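Local coordinates for protein putative glutathionylspermidine synthase (PDB 3N6X) that is of unknown function but, as a circularly permuted ATP-grasp protein resembling glutathionylspermidine synthase, probably joins an amine to a carboxylate at the cost of ATP, at residues 344-355 / 396-407; 360-368 / 378-389. All blocks are in the same frame, centred on the assembly; numbering follows the deposited sequence. Where two conformers were deposited one is given.

Interaction 1: residues 344-355 / 396-407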
loop_
_atom_site.group_PDB
_atom_site.type_symbol
_atom_site.label_atom_id
_atom_site.label_comp_id
_atom_site.label_asym_id
_atom_site.label_seq_id
_atom_site.Cartn_x
_atom_site.Cartn_y
_atom_site.Cartn_z
ATOM N N VAL A 344 11.339 10.332 -2.592
ATOM C CA VAL A 344 11.751 11.221 -1.515
ATOM C C VAL A 344 13.248 10.931 -1.278
ATOM O O VAL A 344 13.608 9.756 -1.216
ATOM C CB VAL A 344 10.901 10.957 -0.226
ATOM C CG1 VAL A 344 11.384 11.804 0.951
ATOM C CG2 VAL A 344 9.425 11.202 -0.489
ATOM N N PRO A 345 14.152 11.954 -1.179
ATOM C CA PRO A 345 15.564 11.643 -0.866
ATOM C C PRO A 345 15.627 10.826 0.423
ATOM O O PRO A 345 14.965 11.177 1.411
ATOM C CB PRO A 345 16.211 13.026 -0.717
ATOM C CG PRO A 345 15.301 13.953 -1.461
ATOM C CD PRO A 345 13.928 13.412 -1.250
ATOM N N THR A 346 16.236 9.642 0.350
ATOM C CA THR A 346 16.232 8.723 1.482
ATOM C C THR A 346 17.618 8.285 1.837
ATOM O O THR A 346 18.380 7.866 0.966
ATOM C CB THR A 346 15.291 7.532 1.215
ATOM O OG1 THR A 346 14.052 8.031 0.744
ATOM C CG2 THR A 346 15.044 6.683 2.464
ATOM N N TYR A 347 17.954 8.381 3.122
ATOM C CA TYR A 347 19.256 7.979 3.640
ATOM C C TYR A 347 19.148 6.597 4.229
ATOM O O TYR A 347 18.210 6.337 4.967
ATOM C CB TYR A 347 19.723 8.973 4.722
ATOM C CG TYR A 347 19.873 10.390 4.214
ATOM C CD1 TYR A 347 21.054 10.814 3.610
ATOM C CD2 TYR A 347 18.839 11.314 4.347
ATOM C CE1 TYR A 347 21.213 12.128 3.176
ATOM C CE2 TYR A 347 18.981 12.628 3.901
ATOM C CZ TYR A 347 20.162 13.023 3.292
ATOM O OH TYR A 347 20.292 14.297 2.786
ATOM N N GLN A 348 20.073 5.694 3.885
ATOM C CA GLN A 348 20.085 4.344 4.472
ATOM C C GLN A 348 21.185 4.302 5.530
ATOM O O GLN A 348 22.366 4.327 5.189
ATOM C CB GLN A 348 20.305 3.255 3.400
ATOM C CG GLN A 348 19.128 3.087 2.414
ATOM C CD GLN A 348 19.123 4.184 1.369
ATOM O OE1 GLN A 348 20.140 4.461 0.716
ATOM N NE2 GLN A 348 18.007 4.901 1.259
ATOM N N LEU A 349 20.794 4.303 6.822
ATOM C CA LEU A 349 21.743 4.353 7.951
ATOM C C LEU A 349 22.647 3.132 8.050
ATOM O O LEU A 349 23.626 3.160 8.781
ATOM C CB LEU A 349 21.032 4.670 9.285
ATOM C CG LEU A 349 20.637 6.146 9.482
ATOM C CD1 LEU A 349 19.453 6.536 8.606
ATOM C CD2 LEU A 349 20.308 6.423 10.892
ATOM N N SER A 350 22.399 2.118 7.203
ATOM C CA SER A 350 23.287 0.966 7.042
ATOM C C SER A 350 24.568 1.393 6.288
ATOM O O SER A 350 25.536 0.637 6.249
ATOM C CB SER A 350 22.581 -0.136 6.259
ATOM O OG SER A 350 22.192 0.311 4.970
ATOM N N LYS A 351 24.548 2.600 5.660
ATOM C CA LYS A 351 25.677 3.140 4.895
ATOM C C LYS A 351 26.374 4.191 5.719
ATOM O O LYS A 351 25.715 5.075 6.264
ATOM C CB LYS A 351 25.191 3.733 3.552
ATOM C CG LYS A 351 24.550 2.693 2.632
ATOM C CD LYS A 351 23.783 3.345 1.481
ATOM C CE LYS A 351 22.906 2.350 0.748
ATOM N NZ LYS A 351 22.182 2.979 -0.386
ATOM N N ALA A 352 27.708 4.077 5.847
ATOM C CA ALA A 352 28.536 4.956 6.678
ATOM C C ALA A 352 28.386 6.443 6.337
ATOM O O ALA A 352 28.234 7.266 7.245
ATOM C CB ALA A 352 29.991 4.530 6.591
ATOM N N ASP A 353 28.357 6.783 5.035
ATOM C CA ASP A 353 28.179 8.171 4.586
ATOM C C ASP A 353 26.825 8.715 5.009
ATOM O O ASP A 353 26.729 9.870 5.428
ATOM C CB ASP A 353 28.335 8.277 3.055
ATOM C CG ASP A 353 29.732 7.961 2.529
ATOM O OD1 ASP A 353 30.640 7.715 3.356
ATOM O OD2 ASP A 353 29.915 7.975 1.295
ATOM N N ASP A 354 25.778 7.876 4.904
ATOM C CA ASP A 354 24.412 8.247 5.274
ATOM C C ASP A 354 24.265 8.361 6.782
ATOM O O ASP A 354 23.697 9.341 7.261
ATOM C CB ASP A 354 23.395 7.241 4.691
ATOM C CG ASP A 354 23.172 7.369 3.184
ATOM O OD1 ASP A 354 23.992 8.026 2.512
ATOM O OD2 ASP A 354 22.203 6.785 2.681
ATOM N N LEU A 355 24.835 7.391 7.541
ATOM C CA LEU A 355 24.814 7.422 9.000
ATOM C C LEU A 355 25.517 8.687 9.527
ATOM O O LEU A 355 24.989 9.350 10.409
ATOM C CB LEU A 355 25.479 6.149 9.569
ATOM C CG LEU A 355 25.528 6.024 11.104
ATOM C CD1 LEU A 355 24.143 6.068 11.706
ATOM C CD2 LEU A 355 26.221 4.770 11.508
ATOM N N ILE A 396 19.762 4.750 17.486
ATOM C CA ILE A 396 20.281 4.531 16.135
ATOM C C ILE A 396 21.601 3.749 16.179
ATOM O O ILE A 396 21.716 2.724 15.521
ATOM C CB ILE A 396 20.434 5.875 15.357
ATOM C CG1 ILE A 396 19.051 6.473 14.997
ATOM C CG2 ILE A 396 21.319 5.688 14.108
ATOM C CD1 ILE A 396 19.087 7.934 14.533
ATOM N N LEU A 397 22.583 4.221 16.967
ATOM C CA LEU A 397 23.908 3.576 17.019
ATOM C C LEU A 397 23.914 2.165 17.590
ATOM O O LEU A 397 24.824 1.384 17.289
ATOM C CB LEU A 397 24.956 4.486 17.678
ATOM C CG LEU A 397 25.324 5.708 16.824
ATOM C CD1 LEU A 397 25.808 6.827 17.663
ATOM C CD2 LEU A 397 26.329 5.351 15.750
ATOM N N ALA A 398 22.837 1.797 18.327
ATOM C CA ALA A 398 22.661 0.443 18.850
ATOM C C ALA A 398 22.355 -0.542 17.701
ATOM O O ALA A 398 22.727 -1.713 17.791
ATOM C CB ALA A 398 21.546 0.424 19.876
ATOM N N ASN A 399 21.723 -0.044 16.590
ATOM C CA ASN A 399 21.414 -0.842 15.384
ATOM C C ASN A 399 21.170 0.082 14.163
ATOM O O ASN A 399 20.018 0.258 13.755
ATOM C CB ASN A 399 20.189 -1.748 15.630
ATOM C CG ASN A 399 20.060 -2.895 14.655
ATOM O OD1 ASN A 399 20.897 -3.099 13.758
ATOM N ND2 ASN A 399 19.022 -3.693 14.832
ATOM N N PRO A 400 22.237 0.711 13.588
ATOM C CA PRO A 400 22.019 1.686 12.490
ATOM C C PRO A 400 21.392 1.126 11.211
ATOM O O PRO A 400 20.587 1.818 10.584
ATOM C CB PRO A 400 23.416 2.267 12.246
ATOM C CG PRO A 400 24.345 1.242 12.775
ATOM C CD PRO A 400 23.664 0.636 13.956
ATOM N N ALA A 401 21.719 -0.131 10.848
ATOM C CA ALA A 401 21.173 -0.785 9.651
ATOM C C ALA A 401 19.633 -0.940 9.667
ATOM O O ALA A 401 19.033 -1.182 8.614
ATOM C CB ALA A 401 21.839 -2.134 9.437
ATOM N N ASN A 402 19.002 -0.771 10.839
ATOM C CA ASN A 402 17.542 -0.879 10.969
ATOM C C ASN A 402 16.851 0.484 10.784
ATOM O O ASN A 402 15.661 0.612 11.060
ATOM C CB ASN A 402 17.155 -1.521 12.331
ATOM C CG ASN A 402 15.674 -1.871 12.460
ATOM O OD1 ASN A 402 15.080 -2.537 11.596
ATOM N ND2 ASN A 402 15.043 -1.393 13.525
ATOM N N TYR A 403 17.583 1.500 10.290
ATOM C CA TYR A 403 16.995 2.822 10.116
ATOM C C TYR A 403 17.181 3.418 8.734
ATOM O O TYR A 403 18.123 3.073 8.007
ATOM C CB TYR A 403 17.516 3.802 11.181
ATOM C CG TYR A 403 17.109 3.432 12.589
ATOM C CD1 TYR A 403 17.898 2.583 13.364
ATOM C CD2 TYR A 403 15.936 3.929 13.151
ATOM C CE1 TYR A 403 17.516 2.217 14.653
ATOM C CE2 TYR A 403 15.544 3.571 14.441
ATOM C CZ TYR A 403 16.337 2.713 15.188
ATOM O OH TYR A 403 15.961 2.368 16.462
ATOM N N ILE A 404 16.256 4.302 8.368
ATOM C CA ILE A 404 16.313 5.121 7.174
ATOM C C ILE A 404 15.929 6.506 7.619
ATOM O O ILE A 404 15.310 6.653 8.677
ATOM C CB ILE A 404 15.413 4.610 5.995
ATOM C CG1 ILE A 404 13.933 4.504 6.389
ATOM C CG2 ILE A 404 15.939 3.322 5.385
ATOM C CD1 ILE A 404 13.080 5.561 5.753
ATOM N N ALA A 405 16.313 7.524 6.862
ATOM C CA ALA A 405 15.950 8.898 7.206
ATOM C C ALA A 405 15.586 9.673 5.966
ATOM O O ALA A 405 16.105 9.391 4.894
ATOM C CB ALA A 405 17.090 9.590 7.955
ATOM N N GLN A 406 14.659 10.615 6.097
ATOM C CA GLN A 406 14.221 11.447 4.986
ATOM C C GLN A 406 14.118 12.887 5.465
ATOM O O GLN A 406 13.917 13.118 6.660
ATOM C CB GLN A 406 12.847 10.966 4.472
ATOM C CG GLN A 406 12.882 9.619 3.735
ATOM C CD GLN A 406 11.509 9.023 3.553
ATOM O OE1 GLN A 406 10.576 9.300 4.314
ATOM N NE2 GLN A 406 11.373 8.132 2.578
ATOM N N PRO A 407 14.215 13.887 4.564
ATOM C CA PRO A 407 13.986 15.269 5.006
ATOM C C PRO A 407 12.537 15.443 5.473
ATOM O O PRO A 407 11.659 14.724 4.995
ATOM C CB PRO A 407 14.276 16.091 3.751
ATOM C CG PRO A 407 14.019 15.160 2.619
ATOM C CD PRO A 407 14.418 13.808 3.102
HETATM O O HOH W 1 19.312 1.147 6.756
#
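Tyr347 turns the edge of its ring to Ala405, with CD2 3.4 Å from Ala405 O, and its ring also stacks with that of Tyr357 in helix 352-360. The Tyr403 ring has Ile396 CG1 over the centre of one face, while the carbonyl oxygens of Asn399 and Pro400 lie at its edge. The third flat group, the Gln406 amide, keeps Thr346 OG1 close to its own plane: NE2 donates to OG1 over 3.2 Å, nearly straight at 165°, and OE1 is taken by Lys368.

Threonine suits this place because one hydroxyl serves twice, accepting from Gln406 and donating to Val344 O (OG1 to O 2.6 Å). With chi1 at -48°, OG1 sits beside the backbone N, and the methyl CG2 is left to pack on Ile404 CD1. A valine here would probably leave Gln406 NE2 and Val344 O without this shared mate, the amide held at its OE1 end by Lys368.

Tyr347 and Ala405 form an antiparallel hydrogen-bonded pair, Tyr347 N lying 2.8 Å from Ala405 O. Beyond it, Leu349 N reaches Tyr403 O from above the carbonyl plane, and a water gives that oxygen a second donor at 2.6 Å while also joining Ser350 N and Ala401 O. Asp354 OD2 accepts Gln348 N through its anti lone pair, tying the helix start to the strand.

Leu349 splits its methyls between helix and strand: CD2 meets Ile396 CG2 at 3.5 Å and CD1 lies 3.9 Å from Ala405 CB. Leu355 runs past Ile396 in the opposite direction and rests CD2 on Pro400 CB. Main-chain bonds, one water and Asp354 thus take up backbone groups where strand turns into helix, while aliphatic groups seal both helices to the sheet, consistent with the small alpha/beta subdomain of an ATP-grasp fold.

Interaction 2: residues 360-368 / 378-389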
loop_
_atom_site.group_PDB
_atom_site.type_symbol
_atom_site.label_atom_id
_atom_site.label_comp_id
_atom_site.label_asym_id
_atom_site.label_seq_id
_atom_site.Cartn_x
_atom_site.Cartn_y
_atom_site.Cartn_z
ATOM N N ASP A 360 24.620 13.924 12.085
ATOM C CA ASP A 360 25.085 15.313 12.096
ATOM C C ASP A 360 23.946 16.338 11.844
ATOM O O ASP A 360 24.096 17.506 12.187
ATOM C CB ASP A 360 26.232 15.515 11.082
ATOM C CG ASP A 360 27.010 16.807 11.280
ATOM O OD1 ASP A 360 27.508 17.039 12.415
ATOM O OD2 ASP A 360 27.115 17.590 10.310
ATOM N N ASN A 361 22.826 15.900 11.234
ATOM C CA ASN A 361 21.706 16.789 10.897
ATOM C C ASN A 361 20.378 16.228 11.413
ATOM O O ASN A 361 19.323 16.505 10.844
ATOM C CB ASN A 361 21.651 17.012 9.383
ATOM C CG ASN A 361 22.902 17.616 8.829
ATOM O OD1 ASN A 361 23.085 18.828 8.838
ATOM N ND2 ASN A 361 23.801 16.783 8.346
ATOM N N LEU A 362 20.435 15.488 12.523
ATOM C CA LEU A 362 19.299 14.791 13.132
ATOM C C LEU A 362 18.066 15.668 13.430
ATOM O O LEU A 362 16.939 15.201 13.269
ATOM C CB LEU A 362 19.766 14.045 14.392
ATOM C CG LEU A 362 18.955 12.821 14.812
ATOM C CD1 LEU A 362 19.010 11.727 13.764
ATOM C CD2 LEU A 362 19.457 12.270 16.132
ATOM N N ALA A 363 18.276 16.933 13.853
ATOM C CA ALA A 363 17.177 17.850 14.214
ATOM C C ALA A 363 16.415 18.427 12.984
ATOM O O ALA A 363 15.490 19.229 13.156
ATOM C CB ALA A 363 17.712 18.984 15.084
ATOM N N GLU A 364 16.828 18.037 11.752
ATOM C CA GLU A 364 16.226 18.520 10.503
ATOM C C GLU A 364 15.555 17.389 9.725
ATOM O O GLU A 364 14.918 17.642 8.694
ATOM C CB GLU A 364 17.301 19.170 9.616
ATOM C CG GLU A 364 17.879 20.455 10.172
ATOM C CD GLU A 364 19.225 20.814 9.575
ATOM O OE1 GLU A 364 19.272 21.153 8.369
ATOM O OE2 GLU A 364 20.240 20.730 10.307
ATOM N N LEU A 365 15.702 16.146 10.202
ATOM C CA LEU A 365 15.250 14.967 9.471
ATOM C C LEU A 365 14.204 14.164 10.193
ATOM O O LEU A 365 13.940 14.391 11.378
ATOM C CB LEU A 365 16.460 14.056 9.138
ATOM C CG LEU A 365 17.618 14.700 8.387
ATOM C CD1 LEU A 365 18.851 13.833 8.462
ATOM C CD2 LEU A 365 17.251 14.989 6.939
ATOM N N VAL A 366 13.622 13.181 9.473
ATOM C CA VAL A 366 12.662 12.219 9.993
ATOM C C VAL A 366 13.326 10.859 9.908
ATOM O O VAL A 366 13.728 10.440 8.821
ATOM C CB VAL A 366 11.319 12.245 9.193
ATOM C CG1 VAL A 366 10.418 11.076 9.594
ATOM C CG2 VAL A 366 10.598 13.572 9.382
ATOM N N VAL A 367 13.482 10.183 11.043
ATOM C CA VAL A 367 14.138 8.874 11.065
ATOM C C VAL A 367 13.130 7.809 11.402
ATOM O O VAL A 367 12.314 8.012 12.290
ATOM C CB VAL A 367 15.377 8.847 12.013
ATOM C CG1 VAL A 367 16.168 7.557 11.846
ATOM C CG2 VAL A 367 16.269 10.062 11.779
ATOM N N LYS A 368 13.129 6.702 10.647
ATOM C CA LYS A 368 12.173 5.614 10.844
ATOM C C LYS A 368 12.899 4.299 10.884
ATOM O O LYS A 368 13.873 4.121 10.155
ATOM C CB LYS A 368 11.152 5.553 9.679
ATOM C CG LYS A 368 10.562 6.872 9.212
ATOM C CD LYS A 368 9.969 6.698 7.814
ATOM C CE LYS A 368 9.251 7.926 7.333
ATOM N NZ LYS A 368 8.770 7.760 5.939
HETATM N N MSE A 378 9.985 6.192 15.557
HETATM C CA MSE A 378 10.092 7.281 14.586
HETATM C C MSE A 378 10.450 8.588 15.286
HETATM O O MSE A 378 9.804 8.956 16.276
HETATM C CB MSE A 378 8.773 7.438 13.792
HETATM C CG MSE A 378 8.677 8.749 13.004
HETATM SE SE MSE A 378 7.215 8.762 11.718
HETATM C CE MSE A 378 7.080 10.656 11.412
ATOM N N LEU A 379 11.449 9.310 14.759
ATOM C CA LEU A 379 11.847 10.592 15.323
ATOM C C LEU A 379 11.585 11.733 14.354
ATOM O O LEU A 379 12.019 11.673 13.209
ATOM C CB LEU A 379 13.333 10.578 15.746
ATOM C CG LEU A 379 13.948 11.951 16.086
ATOM C CD1 LEU A 379 13.844 12.250 17.571
ATOM C CD2 LEU A 379 15.369 12.037 15.622
ATOM N N VAL A 380 10.911 12.792 14.826
ATOM C CA VAL A 380 10.697 13.992 14.039
ATOM C C VAL A 380 11.656 15.055 14.563
ATOM O O VAL A 380 11.375 15.716 15.564
ATOM C CB VAL A 380 9.211 14.463 14.033
ATOM C CG1 VAL A 380 9.026 15.687 13.137
ATOM C CG2 VAL A 380 8.281 13.337 13.600
ATOM N N GLY A 381 12.822 15.131 13.927
ATOM C CA GLY A 381 13.900 16.050 14.278
ATOM C C GLY A 381 13.473 17.460 14.645
ATOM O O GLY A 381 13.846 17.945 15.715
ATOM N N PRO A 382 12.675 18.162 13.790
ATOM C CA PRO A 382 12.279 19.545 14.135
ATOM C C PRO A 382 11.305 19.641 15.319
ATOM O O PRO A 382 11.178 20.710 15.919
ATOM C CB PRO A 382 11.657 20.077 12.832
ATOM C CG PRO A 382 12.067 19.091 11.763
ATOM C CD PRO A 382 12.168 17.784 12.457
ATOM N N ALA A 383 10.630 18.524 15.662
ATOM C CA ALA A 383 9.690 18.462 16.781
ATOM C C ALA A 383 10.317 17.722 17.977
ATOM O O ALA A 383 9.602 17.079 18.757
ATOM C CB ALA A 383 8.411 17.762 16.344
ATOM N N ALA A 384 11.651 17.823 18.127
ATOM C CA ALA A 384 12.366 17.132 19.198
ATOM C C ALA A 384 13.298 18.053 19.969
ATOM O O ALA A 384 13.862 18.987 19.396
ATOM C CB ALA A 384 13.143 15.952 18.632
ATOM N N SER A 385 13.456 17.784 21.281
ATOM C CA SER A 385 14.345 18.529 22.177
ATOM C C SER A 385 15.740 17.911 22.156
ATOM O O SER A 385 15.886 16.745 21.775
ATOM C CB SER A 385 13.798 18.508 23.603
ATOM O OG SER A 385 14.039 17.259 24.230
ATOM N N LYS A 386 16.758 18.665 22.637
ATOM C CA LYS A 386 18.153 18.204 22.690
ATOM C C LYS A 386 18.308 16.830 23.379
ATOM O O LYS A 386 19.139 16.023 22.948
ATOM C CB LYS A 386 19.045 19.255 23.367
ATOM N N GLN A 387 17.479 16.551 24.414
ATOM C CA GLN A 387 17.536 15.282 25.146
ATOM C C GLN A 387 17.018 14.110 24.318
ATOM O O GLN A 387 17.753 13.141 24.114
ATOM C CB GLN A 387 16.796 15.373 26.495
ATOM C CG GLN A 387 17.722 15.244 27.719
ATOM C CD GLN A 387 18.356 13.872 27.851
ATOM O OE1 GLN A 387 19.564 13.699 27.653
ATOM N NE2 GLN A 387 17.559 12.873 28.219
ATOM N N GLU A 388 15.766 14.195 23.822
ATOM C CA GLU A 388 15.192 13.115 23.006
ATOM C C GLU A 388 15.953 12.889 21.678
ATOM O O GLU A 388 15.986 11.760 21.181
ATOM C CB GLU A 388 13.675 13.284 22.799
ATOM C CG GLU A 388 13.246 14.661 22.318
ATOM C CD GLU A 388 11.766 14.969 22.476
ATOM O OE1 GLU A 388 10.989 14.043 22.805
ATOM O OE2 GLU A 388 11.381 16.141 22.259
ATOM N N LEU A 389 16.634 13.941 21.162
ATOM C CA LEU A 389 17.495 13.832 19.981
ATOM C C LEU A 389 18.733 12.977 20.318
ATOM O O LEU A 389 19.044 12.034 19.583
ATOM C CB LEU A 389 17.931 15.224 19.489
ATOM C CG LEU A 389 16.938 15.969 18.600
ATOM C CD1 LEU A 389 17.269 17.435 18.545
ATOM C CD2 LEU A 389 16.913 15.394 17.183
#
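Val367 and Leu379 form the hydrogen-bonded pair of this antiparallel hairpin: Val367 N to Leu379 O is 3.0 Å and Leu379 N to Val367 O 2.9 Å, both donors in the carbonyl plane. Gly381 adds a third bond, its nitrogen nearly in line with the C=O of Leu365 (168°), though the N-H itself is bent, at 142°. Val366 CA also makes a CA-H...O contact with Leu379 O.

Steric fit explains the glycine: CA of Gly381 lies 3.3 Å from Leu362 O, and any beta carbon would run into that oxygen.

Apolar contacts occupy both faces. With CG anti to the backbone N (chi1 168°), Leu379 brings CD2 to Leu362 CG at 3.8 Å, the two leucines crossing at about a right angle. Leu389 slides past Leu362 and sets CD1 against Ala363 CB, a residue small enough to admit it. On the face of Val366, CG1 touches CE of Met378, present as selenomethionine, at 3.8 Å.

At the helix start, Glu388 OE2 accepts Ser385 N, half of a capping box. Three main-chain bonds thus fix the hairpin register, while Leu362, Ala363 and Leu379, with Phe392, pack helix 386-398 against the sheet and the turn before it.

Interactions 1 and 2 are two seams of one four-stranded antiparallel sheet, their centres 13 Å apart, with interaction 2 nested inside the chain loop that interaction 1 closes. Strand 403-407 pairs on one side with 347-348 and on the other with 365-369, where Gln406 O probably accepts Val366 N (2.8 Å). Lys368 NZ, 2.9 Å from Gln406 OE1, carries the polar chain from Thr346 across to the hairpin. Helix 386-398 serves both contacts and, with helix 352-360, packs against the sheet. The loop joining the hairpin strands is disordered; in ATP-grasp relatives a subdomain of this kind closes over ATP, which is probably its role here.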